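Local coordinates for protein FimX (Pseudomonas aeruginosa PAO1, PDB 3HV8) that carries an EAL domain, a curled mixed sheet ringed by helices in the manner of a modified TIM barrel, which here holds the ligand C2E, at residues A[73-78]-A[111-116]; A[179-184]-A[215-220]. All blocks are in the same frame, centred on the assembly; numbering follows the deposited sequence. Where two conformers were deposited one is given.

Contact 1 of 2, residues A[73-78]-A[111-116]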
# COMPACT_ATOMS: atom_id res chain seq x y z
N ALA A 73 -18.55 1.57 4.46
CA ALA A 73 -19.66 1.00 5.20
C ALA A 73 -19.11 -0.06 6.16
O ALA A 73 -19.54 -0.17 7.29
CB ALA A 73 -20.66 0.40 4.23
N ALA A 74 -18.10 -0.79 5.71
CA ALA A 74 -17.48 -1.80 6.57
C ALA A 74 -16.95 -1.19 7.85
O ALA A 74 -17.20 -1.68 8.95
CB ALA A 74 -16.37 -2.51 5.82
N LYS A 75 -16.20 -0.10 7.72
CA LYS A 75 -15.64 0.54 8.90
C LYS A 75 -16.73 1.02 9.87
O LYS A 75 -16.64 0.80 11.09
CB LYS A 75 -14.69 1.68 8.51
CG LYS A 75 -14.01 2.27 9.73
CD LYS A 75 -12.75 3.03 9.35
CE LYS A 75 -13.06 4.20 8.41
NZ LYS A 75 -11.80 4.86 7.93
N GLU A 76 -17.77 1.64 9.33
CA GLU A 76 -18.86 2.15 10.15
C GLU A 76 -19.59 1.02 10.89
O GLU A 76 -20.07 1.20 12.02
CB GLU A 76 -19.80 3.01 9.30
CG GLU A 76 -21.03 3.58 10.03
CD GLU A 76 -20.72 4.55 11.16
OE1 GLU A 76 -21.69 4.95 11.84
OE2 GLU A 76 -19.55 4.94 11.39
N ALA A 77 -19.62 -0.16 10.27
CA ALA A 77 -20.28 -1.34 10.84
C ALA A 77 -19.36 -2.19 11.70
O ALA A 77 -19.75 -3.27 12.14
CB ALA A 77 -20.89 -2.23 9.74
N GLY A 78 -18.12 -1.74 11.92
CA GLY A 78 -17.22 -2.46 12.80
C GLY A 78 -16.56 -3.68 12.18
O GLY A 78 -16.14 -4.59 12.89
N LEU A 111 -3.56 -0.85 5.23
CA LEU A 111 -4.25 -0.90 6.52
C LEU A 111 -5.29 0.20 6.59
O LEU A 111 -5.01 1.37 6.27
CB LEU A 111 -3.26 -0.72 7.67
CG LEU A 111 -2.26 -1.86 7.84
CD1 LEU A 111 -1.31 -1.51 9.00
CD2 LEU A 111 -2.94 -3.22 8.06
N SER A 112 -6.50 -0.14 7.03
CA SER A 112 -7.51 0.89 7.30
C SER A 112 -7.19 1.62 8.61
O SER A 112 -6.40 1.15 9.43
CB SER A 112 -8.90 0.26 7.41
OG SER A 112 -8.99 -0.51 8.60
N SER A 113 -7.84 2.77 8.81
CA SER A 113 -7.65 3.50 10.05
C SER A 113 -8.08 2.69 11.27
O SER A 113 -7.54 2.86 12.36
CB SER A 113 -8.39 4.84 10.01
OG SER A 113 -9.80 4.62 9.98
N ALA A 114 -9.06 1.81 11.09
CA ALA A 114 -9.49 0.97 12.20
C ALA A 114 -8.34 0.08 12.68
O ALA A 114 -8.12 -0.06 13.88
CB ALA A 114 -10.70 0.14 11.81
N SER A 115 -7.58 -0.48 11.74
CA SER A 115 -6.44 -1.30 12.13
C SER A 115 -5.34 -0.48 12.82
O SER A 115 -4.66 -0.99 13.71
CB SER A 115 -5.89 -2.10 10.95
OG SER A 115 -6.81 -3.12 10.58
N LEU A 116 -5.17 0.78 12.43
CA LEU A 116 -4.20 1.62 13.11
C LEU A 116 -4.52 1.71 14.59
O LEU A 116 -3.63 1.70 15.44
CB LEU A 116 -4.19 3.04 12.54
CG LEU A 116 -3.64 3.20 11.14
CD1 LEU A 116 -3.71 4.66 10.70
CD2 LEU A 116 -2.21 2.69 11.08
O HOH W 1 -9.04 4.13 6.58
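K75 reaches from the last turn of helix 71-76 to the start of helix 113-116, where its ammonium NZ donates to S113 OG at 2.9 Å. The close part of the contact is built around that hydroxyl. K75 CD lies 3.4 Å from S113 OG, and the same methylene faces A114, with K75 CD 4.3 Å from A114 CB. The lysine leaves its helix with CG anti to the backbone N (chi1 -175°), then bends at chi3 (61°), so that the aliphatic part passes A114 while NZ turns back onto the serine. A114 in turn packs on A80 and E81 of helix 80-96.

The other side is looser. K75 is exposed, the two segments bury just 115 Å² between them, and a water bridges the gap: it accepts a weak bond from K75 NZ at 3.2 Å and a firmer one from S113 N at 2.9 Å. Next to S113 in the chain, S112 is the N-cap of helix 113-116, its OG accepting a weak bond from S115 N and also bonding to D84. L111 and S112 belong to the C2E pocket, L111 touching the ligand, while the K75 side chain stays about 9 Å from it. The water thus gives a backbone N-H in the first turn of the helix an acceptor and links it to the lysine, whose charge has no carboxylate partner across these two segments.

Contact 2 of 2, residues A[179-184]-A[215-220]; sequences NPFNAL and IAELHE
The F181 ring lies against helix 205-220, with E217 CG over one face and L218 meeting it obliquely. Helix 205-220 is the crossover helix of a beta-alpha-beta unit in the EAL barrel, joining the parallel strands 191-194 and 224-227. Segment 179-184 belongs to the loop that precedes strand 191-194.

In the first shell, E217 CG stands 3.6 Å from the centroid of the F181 ring and 23° off its normal, a CH-pi contact shifted toward the rim, nearest CE1 and CZ. E217 CB adds to it, 3.6 Å from F181 CZ. L218 CD2 comes within 3.6 Å of F181 CE1, and L218 CA lies in the ring plane at its edge. A second, lighter touch is made by L184 CD1, 4.3 Å from L218 CD2, so the one methyl, L218 CD2, touches both F181 and L184.

The next shell holds the ring and the leucines. The F181 ring also packs edge-to-face with F174 of strand 168-174, on which P180, L184 and L218 rest as well. L184 and L218 both reach I192 of strand 191-194, which ties the apolar patch to the sheet. The backbone of 180-184 has helical angles without regular helical bonds, and a bond from N182 N to N179 O closes a turn through P180 and F181. The E217 chain runs out from the helix with CG beside its carbonyl carbon and then folds at chi2 (56°). Its methylene thus rests on the phenyl ring while its carboxylate, tilted 79° from the plane of that ring, takes a hydrogen bond at OE2 from Q221 NE2.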
# COMPACT_ATOMS: atom_id res chain seq x y z
N ASN A 179 1.90 20.31 5.56
CA ASN A 179 3.32 20.11 5.82
C ASN A 179 3.62 18.62 5.86
O ASN A 179 3.82 18.05 6.95
CB ASN A 179 3.71 20.73 7.16
CG ASN A 179 3.54 22.23 7.17
OD1 ASN A 179 4.21 22.94 6.42
ND2 ASN A 179 2.64 22.72 8.01
N PRO A 180 3.65 17.99 4.68
CA PRO A 180 3.65 16.52 4.62
C PRO A 180 4.89 15.89 5.27
O PRO A 180 4.83 14.75 5.73
CB PRO A 180 3.61 16.20 3.12
CG PRO A 180 3.51 17.48 2.40
CD PRO A 180 3.67 18.62 3.35
N PHE A 181 6.00 16.62 5.30
CA PHE A 181 7.22 16.04 5.85
C PHE A 181 7.24 15.94 7.38
O PHE A 181 8.01 15.17 7.95
CB PHE A 181 8.46 16.74 5.28
CG PHE A 181 8.72 16.41 3.85
CD1 PHE A 181 9.53 15.35 3.50
CD2 PHE A 181 8.09 17.12 2.84
CE1 PHE A 181 9.75 15.01 2.17
CE2 PHE A 181 8.29 16.79 1.50
CZ PHE A 181 9.13 15.73 1.17
N ASN A 182 6.37 16.70 8.04
CA ASN A 182 6.33 16.70 9.50
C ASN A 182 5.98 15.31 10.04
O ASN A 182 6.53 14.84 11.03
CB ASN A 182 5.31 17.70 10.04
CG ASN A 182 5.78 19.14 9.93
OD1 ASN A 182 5.04 20.07 10.23
ND2 ASN A 182 7.02 19.33 9.51
N ALA A 183 5.04 14.66 9.37
CA ALA A 183 4.61 13.34 9.83
C ALA A 183 5.77 12.36 9.92
O ALA A 183 5.80 11.51 10.81
CB ALA A 183 3.52 12.81 8.90
N LEU A 184 6.72 12.48 9.00
CA LEU A 184 7.86 11.56 8.93
C LEU A 184 8.81 11.67 10.13
O LEU A 184 9.61 10.77 10.38
CB LEU A 184 8.61 11.75 7.60
CG LEU A 184 7.69 11.73 6.38
CD1 LEU A 184 8.51 11.78 5.10
CD2 LEU A 184 6.78 10.51 6.40
N ILE A 215 10.25 14.62 -4.82
CA ILE A 215 11.15 13.48 -4.88
C ILE A 215 12.50 13.81 -4.25
O ILE A 215 13.02 13.02 -3.46
CB ILE A 215 11.30 12.99 -6.35
CG1 ILE A 215 9.96 12.43 -6.83
CG2 ILE A 215 12.43 11.98 -6.47
CD1 ILE A 215 9.91 12.11 -8.33
N ALA A 216 13.05 14.98 -4.56
CA ALA A 216 14.36 15.32 -4.03
C ALA A 216 14.36 15.40 -2.51
O ALA A 216 15.29 14.94 -1.85
CB ALA A 216 14.84 16.63 -4.63
N GLU A 217 13.29 15.97 -1.95
CA GLU A 217 13.22 16.10 -0.51
C GLU A 217 13.01 14.76 0.20
O GLU A 217 13.56 14.53 1.28
CB GLU A 217 12.16 17.12 -0.09
CG GLU A 217 12.16 17.35 1.43
CD GLU A 217 13.52 17.78 1.96
OE1 GLU A 217 14.25 18.46 1.21
OE2 GLU A 217 13.86 17.44 3.12
N LEU A 218 12.22 13.87 -0.40
CA LEU A 218 12.09 12.52 0.14
C LEU A 218 13.44 11.82 0.19
O LEU A 218 13.78 11.17 1.19
CB LEU A 218 11.14 11.70 -0.72
CG LEU A 218 9.67 12.08 -0.56
CD1 LEU A 218 8.83 11.42 -1.65
CD2 LEU A 218 9.20 11.70 0.84
N HIS A 219 14.21 11.94 -0.88
CA HIS A 219 15.53 11.33 -0.92
C HIS A 219 16.49 11.95 0.10
O HIS A 219 17.27 11.24 0.71
CB HIS A 219 16.08 11.35 -2.34
CG HIS A 219 15.28 10.52 -3.29
ND1 HIS A 219 15.50 10.51 -4.65
CD2 HIS A 219 14.24 9.69 -3.07
CE1 HIS A 219 14.64 9.69 -5.22
NE2 HIS A 219 13.84 9.19 -4.29
N GLU A 220 16.42 13.27 0.29
CA GLU A 220 17.22 13.89 1.33
C GLU A 220 16.93 13.22 2.67
O GLU A 220 17.82 13.03 3.49
CB GLU A 220 16.98 15.39 1.41
CG GLU A 220 17.48 16.16 0.20
CD GLU A 220 18.98 16.04 0.03
OE1 GLU A 220 19.69 15.79 1.03
OE2 GLU A 220 19.45 16.20 -1.12

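In the fold
The two contacts lie in one EAL domain but share no helix or strand, and their centres are about 27 Å apart. Contact 1 is the more buried by residue count, two of its three touching residues being enclosed, yet its chemistry is polar: an exposed lysine, a serine hydroxyl and a bridging water beside the C2E pocket. Contact 2 is partly buried, with one of four touching residues enclosed, and is held by apolar and CH-pi packing without a hydrogen bond across it. Contact 1 joins two short helices near the ligand, whereas contact 2 lays a loop on a crossover helix over strands 168-174 and 191-194.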